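Local coordinates for protein glycoside Hydrolase (Bacteroides plebeius, PDB 5T3B) that probably hydrolyses glycosidic bonds in polysaccharides, as a family 50 glycoside hydrolase from a subfamily enriched in human gut Bacteroidetes, at residues I255-W260 / S339-N344; G334-S339 / S359-S364; P384-E389 / G434-K439. All coordinates share one frame; numbering follows the deposited sequence.

Contact 1 (I255-W260 / S339-N344); sequences IDFSTW and SLPKYN. With EDO (1,2-ethanediol), chain L.
Pro-341 lays its ring against the root of the Phe-257 side chain, joining the loop before helix 264-269 to the loop that runs through a 3-10 turn (341-343) into helix 345-354. Pro-341 CG sits 3.7 Å from Phe-257 CB, and Pro-341 CB approaches the aromatic ring obliquely, 4.0 Å from Phe-257 CD2. With CG anti to the carbonyl carbon (chi1 -68°), the Phe-257 ring extends past the proline to Ala-311 and Ile-347 on helices 300-324 and 345-354, while Ile-255 CG2 rests over the rim of one face. The other edge of the proline, CD, meets Ser-258 O at 3.5 Å. Leu-340 reaches farther along the same loop, its CD1 3.7 Å from Thr-259 C. No direct hydrogen bond crosses the contact; one water accepts from Asn-344 ND2 and donates to Phe-257 O, and another links Trp-260 N with Ser-339 OG. Asn-344 OD1 meanwhile caps helix 345-354 by accepting from Tyr-346 N. An Asx turn shapes the facing loop, Ser-258 N donating to Asp-256 OD1 at 2.9 Å, and Ser-258 OG gives an in-plane bond of 2.7 Å to a lone pair of Phe-257 O.

Contact 2 (G334-S339 / S359-S364); sequences GSRLHS and SINYYS
Gly-334 lies against Ser-359 at the start of a short parallel backbone pairing, in which segment 334-339 meets strand 358-361 through a single bridge, consistent with the (beta/alpha)8 barrel of family 50 enzymes. A CB on Gly-334 would run into Ser-359 OG, and the backbone angles there call for glycine in any case. Ser-335 N follows, joined through a water to Ser-359 O, while its own hydroxyl bonds Tyr-315. At Arg-336 the backbone N donates to Ser-359 OG over 2.8 Å. That hydroxyl, placed between the serine N and carbonyl carbon (chi1 45°), also bonds Leu-333 O, so two backbone groups hold it. The arginine side chain passes Ser-359 OG with its CG at 3.6 Å, then bends so that Asn-361 OD1 lies over one guanidinium face, 3.7 Å from Arg-336 NH1, the guanidinium and amide planes 70° apart. These groups look elsewhere for bonds: Asn-361 OD1 to Thr-388, Arg-336 NE to Asn-253, and NH1 to Glu-389 as a salt bridge, with Phe-250 adding a cation-pi contact. Leu-337 carries the bridge itself. Its N donates to Ser-359 O at 2.9 Å, and its O accepts from Asn-361 N at 2.7 Å. The leucine side chain goes to Ile-347 and Ile-348. His-338 brings its CB alongside that of Asn-361, and Ser-339 CB sits 3.4 Å above the centre of the imidazole ring.

Contact 3 (P384-E389 / G434-K439); sequences PFMVTE and GWVFFK
Two neighbouring parallel strands pair here, 385-389 and 434-437, in the buried centre of the chain, their axes 4.6 Å apart and only 3° from parallel. Val-387 sits between two bonds: its N donates to Gly-434 O at 3.0 Å, and its O receives Val-436 N at 2.8 Å. Beside them, Val-387 CB packs on Trp-435 CB, on the side covered by Leu-426 of helix 412-427. Met-386 bends so that its CE touches Val-436 CG2 at 4.0 Å. These strands probably belong to the inner wall of a (beta/alpha)8 barrel, as in other family 50 enzymes, and farther along, Glu-389 and Phe-438 run side by side, pointing the same way. The carboxylate stacks over one ring face, the planes 20° apart, with Glu-389 CD 3.6 Å from Phe-438 CD1. Salt-bridged to Arg-336 through OE2 and bonded to Tyr-363 OH through OE1, the carboxylate is gripped at both oxygens. Cutting Glu-389 back to an alanine is likely to leave Arg-336 without its salt-bridge mate and Tyr-363 OH without that acceptor, and to strip the carboxylate from over that face of Phe-438. On the opposite face, brought round by the cis peptide that follows Phe-438, Lys-439 CB lies 3.8 Å above the ring centre.

Contacts 2 and 3 are buried and reach neighbouring strands, 358-361 and 385-394, although the 334-339 side of contact 2 is a loop. Contact 1 lies farther out, its centre about 15 Å from the centre of the chain, and is partly buried. Its loops meet through apolar packing and waters, whereas the other two rely on direct backbone bonds, with contact 2 adding a serine hydroxyl and contact 3 a carboxylate stacked on a ring. Contacts 1 and 2 share Ser-339 and touch through packing, as where Phe-257 CE2 comes to 3.9 Å from Leu-337 CD2. Between contacts 2 and 3 the join is polar, Arg-336, Asn-361 and Tyr-363 reaching Thr-388 and Glu-389. Contacts 1 and 3 do not touch.

Contact 1 (I255-W260 / S339-N344)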
loop_
_atom_site.group_PDB
_atom_site.type_symbol
_atom_site.label_atom_id
_atom_site.label_comp_id
_atom_site.label_asym_id
_atom_site.label_seq_id
_atom_site.Cartn_x
_atom_site.Cartn_y
_atom_site.Cartn_z
ATOM N N ILE A 255 -4.747 -10.178 4.705
ATOM C CA ILE A 255 -5.091 -11.558 4.933
ATOM C C ILE A 255 -4.240 -12.117 6.094
ATOM O O ILE A 255 -3.043 -11.924 6.139
ATOM C CB ILE A 255 -4.799 -12.381 3.660
ATOM C CG1 ILE A 255 -5.667 -11.920 2.476
ATOM C CG2 ILE A 255 -5.000 -13.866 3.904
ATOM C CD1 ILE A 255 -5.225 -12.504 1.145
ATOM N N ASP A 256 -4.909 -12.862 6.974
ATOM C CA ASP A 256 -4.158 -13.527 8.042
ATOM C C ASP A 256 -3.482 -14.765 7.465
ATOM O O ASP A 256 -4.093 -15.696 7.023
ATOM C CB ASP A 256 -5.143 -13.872 9.140
ATOM C CG ASP A 256 -4.585 -14.619 10.272
ATOM O OD1 ASP A 256 -3.453 -15.136 10.241
ATOM O OD2 ASP A 256 -5.322 -14.660 11.333
ATOM N N PHE A 257 -2.183 -14.728 7.453
ATOM C CA PHE A 257 -1.354 -15.885 7.040
ATOM C C PHE A 257 -0.507 -16.334 8.166
ATOM O O PHE A 257 0.533 -16.965 7.934
ATOM C CB PHE A 257 -0.364 -15.564 5.918
ATOM C CG PHE A 257 -0.924 -15.272 4.580
ATOM C CD1 PHE A 257 -1.036 -16.335 3.625
ATOM C CD2 PHE A 257 -1.045 -14.003 4.097
ATOM C CE1 PHE A 257 -1.448 -16.007 2.354
ATOM C CE2 PHE A 257 -1.459 -13.722 2.812
ATOM C CZ PHE A 257 -1.654 -14.743 1.940
ATOM N N SER A 258 -0.881 -16.022 9.381
ATOM C CA SER A 258 -0.173 -16.223 10.732
ATOM C C SER A 258 -0.185 -14.888 11.466
ATOM O O SER A 258 0.144 -13.871 10.921
ATOM C CB SER A 258 1.196 -16.750 10.834
ATOM O OG SER A 258 1.276 -18.036 10.328
ATOM N N THR A 259 -0.600 -14.941 12.713
ATOM C CA THR A 259 -0.748 -13.728 13.482
ATOM C C THR A 259 -0.000 -13.882 14.784
ATOM O O THR A 259 0.477 -14.977 15.089
ATOM C CB THR A 259 -2.256 -13.529 13.763
ATOM O OG1 THR A 259 -2.493 -12.223 14.289
ATOM C CG2 THR A 259 -2.745 -14.615 14.712
ATOM N N TRP A 260 0.049 -12.822 15.596
ATOM C CA TRP A 260 0.770 -12.870 16.824
ATOM C C TRP A 260 0.081 -13.902 17.667
ATOM O O TRP A 260 -1.162 -13.839 17.838
ATOM C CB TRP A 260 0.598 -11.541 17.575
ATOM C CG TRP A 260 1.610 -11.390 18.673
ATOM C CD1 TRP A 260 2.772 -10.723 18.562
ATOM C CD2 TRP A 260 1.551 -11.848 20.026
ATOM N NE1 TRP A 260 3.427 -10.744 19.728
ATOM C CE2 TRP A 260 2.755 -11.517 20.616
ATOM C CE3 TRP A 260 0.645 -12.603 20.768
ATOM C CZ2 TRP A 260 3.022 -11.810 21.977
ATOM C CZ3 TRP A 260 0.939 -12.910 22.084
ATOM C CH2 TRP A 260 2.082 -12.486 22.672
ATOM N N SER A 339 1.599 -7.043 9.246
ATOM C CA SER A 339 1.838 -7.887 10.427
ATOM C C SER A 339 3.050 -8.796 10.213
ATOM O O SER A 339 4.108 -8.371 9.710
ATOM C CB SER A 339 0.486 -8.634 10.801
ATOM O OG SER A 339 0.598 -9.514 11.910
ATOM N N LEU A 340 2.869 -10.048 10.596
ATOM C CA LEU A 340 3.899 -11.083 10.372
ATOM C C LEU A 340 4.033 -11.543 8.901
ATOM O O LEU A 340 5.152 -11.788 8.447
ATOM C CB LEU A 340 3.678 -12.264 11.289
ATOM C CG LEU A 340 3.696 -12.007 12.755
ATOM C CD1 LEU A 340 3.454 -13.278 13.512
ATOM C CD2 LEU A 340 5.026 -11.463 13.122
ATOM N N PRO A 341 2.904 -11.592 8.157
ATOM C CA PRO A 341 3.059 -12.127 6.784
ATOM C C PRO A 341 4.035 -11.372 5.914
ATOM O O PRO A 341 4.727 -11.983 5.103
ATOM C CB PRO A 341 1.649 -12.062 6.241
ATOM C CG PRO A 341 0.796 -12.345 7.443
ATOM C CD PRO A 341 1.488 -11.601 8.551
ATOM N N LYS A 342 4.117 -10.043 6.052
ATOM C CA LYS A 342 5.042 -9.281 5.229
ATOM C C LYS A 342 6.525 -9.632 5.441
ATOM O O LYS A 342 7.359 -9.315 4.625
ATOM C CB LYS A 342 4.824 -7.789 5.364
ATOM C CG LYS A 342 5.255 -7.230 6.696
ATOM C CD LYS A 342 5.110 -5.707 6.820
ATOM C CE LYS A 342 5.583 -5.139 8.151
ATOM N NZ LYS A 342 4.702 -5.546 9.248
ATOM N N TYR A 343 6.825 -10.268 6.582
ATOM C CA TYR A 343 8.167 -10.664 6.874
ATOM C C TYR A 343 8.463 -12.093 6.495
ATOM O O TYR A 343 9.585 -12.566 6.618
ATOM C CB TYR A 343 8.478 -10.471 8.390
ATOM C CG TYR A 343 8.485 -9.021 8.855
ATOM C CD1 TYR A 343 9.417 -8.120 8.373
ATOM C CD2 TYR A 343 7.611 -8.584 9.828
ATOM C CE1 TYR A 343 9.441 -6.799 8.827
ATOM C CE2 TYR A 343 7.648 -7.294 10.322
ATOM C CZ TYR A 343 8.551 -6.393 9.823
ATOM O OH TYR A 343 8.581 -5.091 10.321
ATOM N N ASN A 344 7.459 -12.815 6.026
ATOM C CA ASN A 344 7.645 -14.236 5.676
ATOM C C ASN A 344 8.181 -14.356 4.286
ATOM O O ASN A 344 7.458 -14.104 3.327
ATOM C CB ASN A 344 6.291 -14.942 5.840
ATOM C CG ASN A 344 6.319 -16.415 5.513
ATOM O OD1 ASN A 344 7.253 -16.908 4.923
ATOM N ND2 ASN A 344 5.267 -17.120 5.862
HETATM C C1 EDO L . 10.698 -17.795 6.463
HETATM O O1 EDO L . 12.091 -17.874 6.177
HETATM C C2 EDO L . 10.605 -16.635 7.402
HETATM O O2 EDO L . 10.782 -15.416 6.712
HETATM O O HOH W 1 3.130 -15.699 7.895
HETATM O O HOH W 2 -0.688 -10.199 14.579
#

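Contact 2 (G334-S339 / S359-S364)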
loop_
_atom_site.group_PDB
_atom_site.type_symbol
_atom_site.label_atom_id
_atom_site.label_comp_id
_atom_site.label_asym_id
_atom_site.label_seq_id
_atom_site.Cartn_x
_atom_site.Cartn_y
_atom_site.Cartn_z
ATOM N N GLY A 334 -1.623 -7.053 -5.649
ATOM C CA GLY A 334 -1.508 -7.877 -4.457
ATOM C C GLY A 334 -2.619 -7.744 -3.445
ATOM O O GLY A 334 -3.744 -7.366 -3.755
ATOM N N SER A 335 -2.289 -8.157 -2.222
ATOM C CA SER A 335 -3.263 -8.332 -1.131
ATOM C C SER A 335 -2.959 -7.516 0.125
ATOM O O SER A 335 -3.646 -7.718 1.116
ATOM C CB SER A 335 -3.331 -9.810 -0.705
ATOM O OG SER A 335 -2.154 -10.240 -0.061
ATOM N N ARG A 336 -2.019 -6.578 0.054
ATOM C CA ARG A 336 -1.817 -5.622 1.152
ATOM C C ARG A 336 -1.366 -6.374 2.416
ATOM O O ARG A 336 -2.080 -6.497 3.387
ATOM C CB ARG A 336 -3.040 -4.745 1.333
ATOM C CG ARG A 336 -3.556 -4.164 0.035
ATOM C CD ARG A 336 -4.952 -3.592 0.122
ATOM N NE ARG A 336 -4.999 -2.476 1.047
ATOM C CZ ARG A 336 -4.645 -1.246 0.712
ATOM N NH1 ARG A 336 -4.628 -0.285 1.629
ATOM N NH2 ARG A 336 -4.381 -0.924 -0.537
ATOM N N LEU A 337 -0.150 -6.925 2.305
ATOM C CA LEU A 337 0.427 -7.731 3.369
ATOM C C LEU A 337 0.720 -6.852 4.537
ATOM O O LEU A 337 0.984 -5.663 4.410
ATOM C CB LEU A 337 1.740 -8.389 2.863
ATOM C CG LEU A 337 1.528 -9.448 1.754
ATOM C CD1 LEU A 337 2.823 -9.704 1.037
ATOM C CD2 LEU A 337 0.974 -10.737 2.349
ATOM N N HIS A 338 0.724 -7.452 5.741
ATOM C CA HIS A 338 0.868 -6.690 6.953
ATOM C C HIS A 338 1.521 -7.558 8.012
ATOM O O HIS A 338 1.944 -8.683 7.725
ATOM C CB HIS A 338 -0.476 -6.109 7.422
ATOM C CG HIS A 338 -1.351 -7.121 8.048
ATOM N ND1 HIS A 338 -1.577 -8.356 7.505
ATOM C CD2 HIS A 338 -2.073 -7.069 9.192
ATOM C CE1 HIS A 338 -2.367 -9.047 8.296
ATOM N NE2 HIS A 338 -2.684 -8.283 9.338
ATOM N N SER A 339 1.599 -7.043 9.246
ATOM C CA SER A 339 1.838 -7.887 10.427
ATOM C C SER A 339 3.050 -8.796 10.213
ATOM O O SER A 339 4.108 -8.371 9.710
ATOM C CB SER A 339 0.486 -8.634 10.801
ATOM O OG SER A 339 0.598 -9.514 11.910
ATOM N N SER A 359 1.924 -5.383 -2.628
ATOM C CA SER A 359 1.491 -4.338 -1.724
ATOM C C SER A 359 1.751 -4.745 -0.294
ATOM O O SER A 359 1.467 -5.904 0.137
ATOM C CB SER A 359 0.011 -4.009 -1.944
ATOM O OG SER A 359 -0.791 -5.177 -2.059
ATOM N N ILE A 360 2.214 -3.760 0.490
ATOM C CA ILE A 360 2.555 -3.936 1.911
ATOM C C ILE A 360 1.989 -2.740 2.694
ATOM O O ILE A 360 2.330 -1.603 2.387
ATOM C CB ILE A 360 4.060 -4.081 2.114
ATOM C CG1 ILE A 360 4.560 -5.383 1.348
ATOM C CG2 ILE A 360 4.417 -4.071 3.587
ATOM C CD1 ILE A 360 6.051 -5.579 1.351
ATOM N N ASN A 361 1.171 -3.032 3.706
ATOM C CA ASN A 361 0.780 -2.022 4.686
ATOM C C ASN A 361 1.868 -1.991 5.745
ATOM O O ASN A 361 2.164 -3.030 6.277
ATOM C CB ASN A 361 -0.543 -2.379 5.323
ATOM C CG ASN A 361 -1.750 -2.355 4.375
ATOM O OD1 ASN A 361 -1.686 -1.857 3.269
ATOM N ND2 ASN A 361 -2.871 -2.790 4.869
ATOM N N TYR A 362 2.458 -0.857 6.041
ATOM C CA TYR A 362 3.713 -0.780 6.814
ATOM C C TYR A 362 3.528 -0.032 8.111
ATOM O O TYR A 362 3.591 1.190 8.148
ATOM C CB TYR A 362 4.847 -0.200 5.977
ATOM C CG TYR A 362 6.249 -0.693 6.360
ATOM C CD1 TYR A 362 6.560 -1.190 7.633
ATOM C CD2 TYR A 362 7.301 -0.677 5.443
ATOM C CE1 TYR A 362 7.842 -1.661 7.943
ATOM C CE2 TYR A 362 8.563 -1.109 5.759
ATOM C CZ TYR A 362 8.828 -1.605 7.010
ATOM O OH TYR A 362 10.111 -2.038 7.270
ATOM N N TYR A 363 3.227 -0.786 9.166
ATOM C CA TYR A 363 2.958 -0.278 10.488
ATOM C C TYR A 363 3.973 -0.790 11.499
ATOM O O TYR A 363 4.707 -1.724 11.298
ATOM C CB TYR A 363 1.569 -0.695 10.909
ATOM C CG TYR A 363 0.454 -0.021 10.130
ATOM C CD1 TYR A 363 0.272 1.339 10.231
ATOM C CD2 TYR A 363 -0.331 -0.713 9.230
ATOM C CE1 TYR A 363 -0.695 1.989 9.539
ATOM C CE2 TYR A 363 -1.364 -0.078 8.559
ATOM C CZ TYR A 363 -1.520 1.294 8.693
ATOM O OH TYR A 363 -2.520 1.962 8.033
ATOM N N SER A 364 3.967 -0.060 12.620
ATOM C CA SER A 364 4.652 -0.437 13.856
ATOM C C SER A 364 6.118 -0.228 13.850
ATOM O O SER A 364 6.819 -0.688 14.784
ATOM C CB SER A 364 4.276 -1.839 14.317
ATOM O OG SER A 364 2.833 -1.926 14.455
HETATM O O HOH W 3 0.655 -8.155 -1.721
#

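Contact 3 (P384-E389 / G434-K439)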
loop_
_atom_site.group_PDB
_atom_site.type_symbol
_atom_site.label_atom_id
_atom_site.label_comp_id
_atom_site.label_asym_id
_atom_site.label_seq_id
_atom_site.Cartn_x
_atom_site.Cartn_y
_atom_site.Cartn_z
ATOM N N PRO A 384 8.818 -5.468 -7.695
ATOM C CA PRO A 384 8.793 -4.365 -6.697
ATOM C C PRO A 384 7.630 -4.486 -5.741
ATOM O O PRO A 384 6.671 -5.258 -5.946
ATOM C CB PRO A 384 8.698 -3.120 -7.537
ATOM C CG PRO A 384 7.844 -3.616 -8.731
ATOM C CD PRO A 384 8.409 -4.983 -9.014
ATOM N N PHE A 385 7.736 -3.665 -4.697
ATOM C CA PHE A 385 6.650 -3.492 -3.744
ATOM C C PHE A 385 6.223 -2.017 -3.719
ATOM O O PHE A 385 6.935 -1.123 -4.194
ATOM C CB PHE A 385 7.033 -3.978 -2.329
ATOM C CG PHE A 385 7.979 -3.106 -1.587
ATOM C CD1 PHE A 385 9.326 -3.191 -1.763
ATOM C CD2 PHE A 385 7.495 -2.209 -0.657
ATOM C CE1 PHE A 385 10.214 -2.426 -1.065
ATOM C CE2 PHE A 385 8.375 -1.413 0.098
ATOM C CZ PHE A 385 9.751 -1.509 -0.114
ATOM N N MET A 386 5.041 -1.815 -3.133
ATOM C CA MET A 386 4.538 -0.479 -2.838
ATOM C C MET A 386 4.018 -0.503 -1.403
ATOM O O MET A 386 3.485 -1.532 -0.978
ATOM C CB MET A 386 3.442 -0.030 -3.785
ATOM C CG MET A 386 2.212 -0.858 -3.786
ATOM S SD MET A 386 0.991 -0.432 -5.043
ATOM C CE MET A 386 0.575 1.172 -4.513
ATOM N N VAL A 387 4.109 0.609 -0.718
ATOM C CA VAL A 387 3.548 0.746 0.632
ATOM C C VAL A 387 2.154 1.273 0.464
ATOM O O VAL A 387 1.941 2.418 0.052
ATOM C CB VAL A 387 4.430 1.593 1.512
ATOM C CG1 VAL A 387 3.694 1.865 2.845
ATOM C CG2 VAL A 387 5.763 0.918 1.729
ATOM N N THR A 388 1.183 0.465 0.802
ATOM C CA THR A 388 -0.216 0.816 0.591
ATOM C C THR A 388 -0.853 1.529 1.765
ATOM O O THR A 388 -1.952 2.087 1.599
ATOM C CB THR A 388 -1.033 -0.416 0.179
ATOM O OG1 THR A 388 -0.555 -1.589 0.859
ATOM C CG2 THR A 388 -0.921 -0.660 -1.310
ATOM N N GLU A 389 -0.221 1.521 2.921
ATOM C CA GLU A 389 -0.726 2.305 4.040
ATOM C C GLU A 389 0.433 2.643 4.968
ATOM O O GLU A 389 1.250 1.778 5.265
ATOM C CB GLU A 389 -1.739 1.545 4.924
ATOM C CG GLU A 389 -3.002 1.072 4.262
ATOM C CD GLU A 389 -3.960 0.353 5.134
ATOM O OE1 GLU A 389 -3.866 0.382 6.374
ATOM O OE2 GLU A 389 -4.910 -0.269 4.538
ATOM N N GLY A 434 6.601 3.242 -4.760
ATOM C CA GLY A 434 5.952 4.340 -4.146
ATOM C C GLY A 434 5.031 3.900 -3.023
ATOM O O GLY A 434 5.178 2.822 -2.421
ATOM N N TRP A 435 4.143 4.826 -2.683
ATOM C CA TRP A 435 3.391 4.691 -1.429
ATOM C C TRP A 435 2.038 5.357 -1.522
ATOM O O TRP A 435 1.753 6.158 -2.431
ATOM C CB TRP A 435 4.181 5.293 -0.244
ATOM C CG TRP A 435 4.463 6.764 -0.404
ATOM C CD1 TRP A 435 3.561 7.797 -0.280
ATOM C CD2 TRP A 435 5.718 7.371 -0.746
ATOM N NE1 TRP A 435 4.187 8.981 -0.548
ATOM C CE2 TRP A 435 5.516 8.777 -0.795
ATOM C CE3 TRP A 435 7.013 6.880 -0.919
ATOM C CZ2 TRP A 435 6.542 9.670 -1.085
ATOM C CZ3 TRP A 435 8.023 7.771 -1.189
ATOM C CH2 TRP A 435 7.792 9.152 -1.260
ATOM N N VAL A 436 1.252 5.027 -0.496
ATOM C CA VAL A 436 -0.077 5.559 -0.303
ATOM C C VAL A 436 -0.238 5.942 1.129
ATOM O O VAL A 436 -0.083 5.098 2.022
ATOM C CB VAL A 436 -1.168 4.531 -0.716
ATOM C CG1 VAL A 436 -2.563 5.114 -0.557
ATOM C CG2 VAL A 436 -0.923 3.991 -2.093
ATOM N N PHE A 437 -0.565 7.213 1.356
ATOM C CA PHE A 437 -0.847 7.694 2.704
ATOM C C PHE A 437 -2.256 7.273 3.101
ATOM O O PHE A 437 -3.205 7.414 2.342
ATOM C CB PHE A 437 -0.735 9.201 2.748
ATOM C CG PHE A 437 -0.897 9.782 4.158
ATOM C CD1 PHE A 437 -2.128 10.256 4.594
ATOM C CD2 PHE A 437 0.172 9.839 5.033
ATOM C CE1 PHE A 437 -2.277 10.785 5.859
ATOM C CE2 PHE A 437 0.047 10.373 6.306
ATOM C CZ PHE A 437 -1.191 10.796 6.719
ATOM N N PHE A 438 -2.381 6.675 4.302
ATOM C CA PHE A 438 -3.644 6.262 4.833
ATOM C C PHE A 438 -4.035 7.263 5.891
ATOM O O PHE A 438 -3.406 7.296 6.949
ATOM C CB PHE A 438 -3.540 4.844 5.410
ATOM C CG PHE A 438 -4.818 4.278 5.936
ATOM C CD1 PHE A 438 -5.652 3.547 5.120
ATOM C CD2 PHE A 438 -5.252 4.514 7.225
ATOM C CE1 PHE A 438 -6.867 3.055 5.543
ATOM C CE2 PHE A 438 -6.438 3.989 7.677
ATOM C CZ PHE A 438 -7.239 3.269 6.849
ATOM N N LYS A 439 -5.000 8.180 5.634
ATOM C CA LYS A 439 -5.987 8.170 4.560
ATOM C C LYS A 439 -6.469 9.573 4.297
ATOM O O LYS A 439 -5.993 10.537 4.870
ATOM C CB LYS A 439 -7.120 7.180 4.860
ATOM C CG LYS A 439 -7.916 7.527 6.096
ATOM C CD LYS A 439 -9.063 6.518 6.321
ATOM C CE LYS A 439 -9.714 6.580 7.673
ATOM N NZ LYS A 439 -10.738 7.653 7.746
#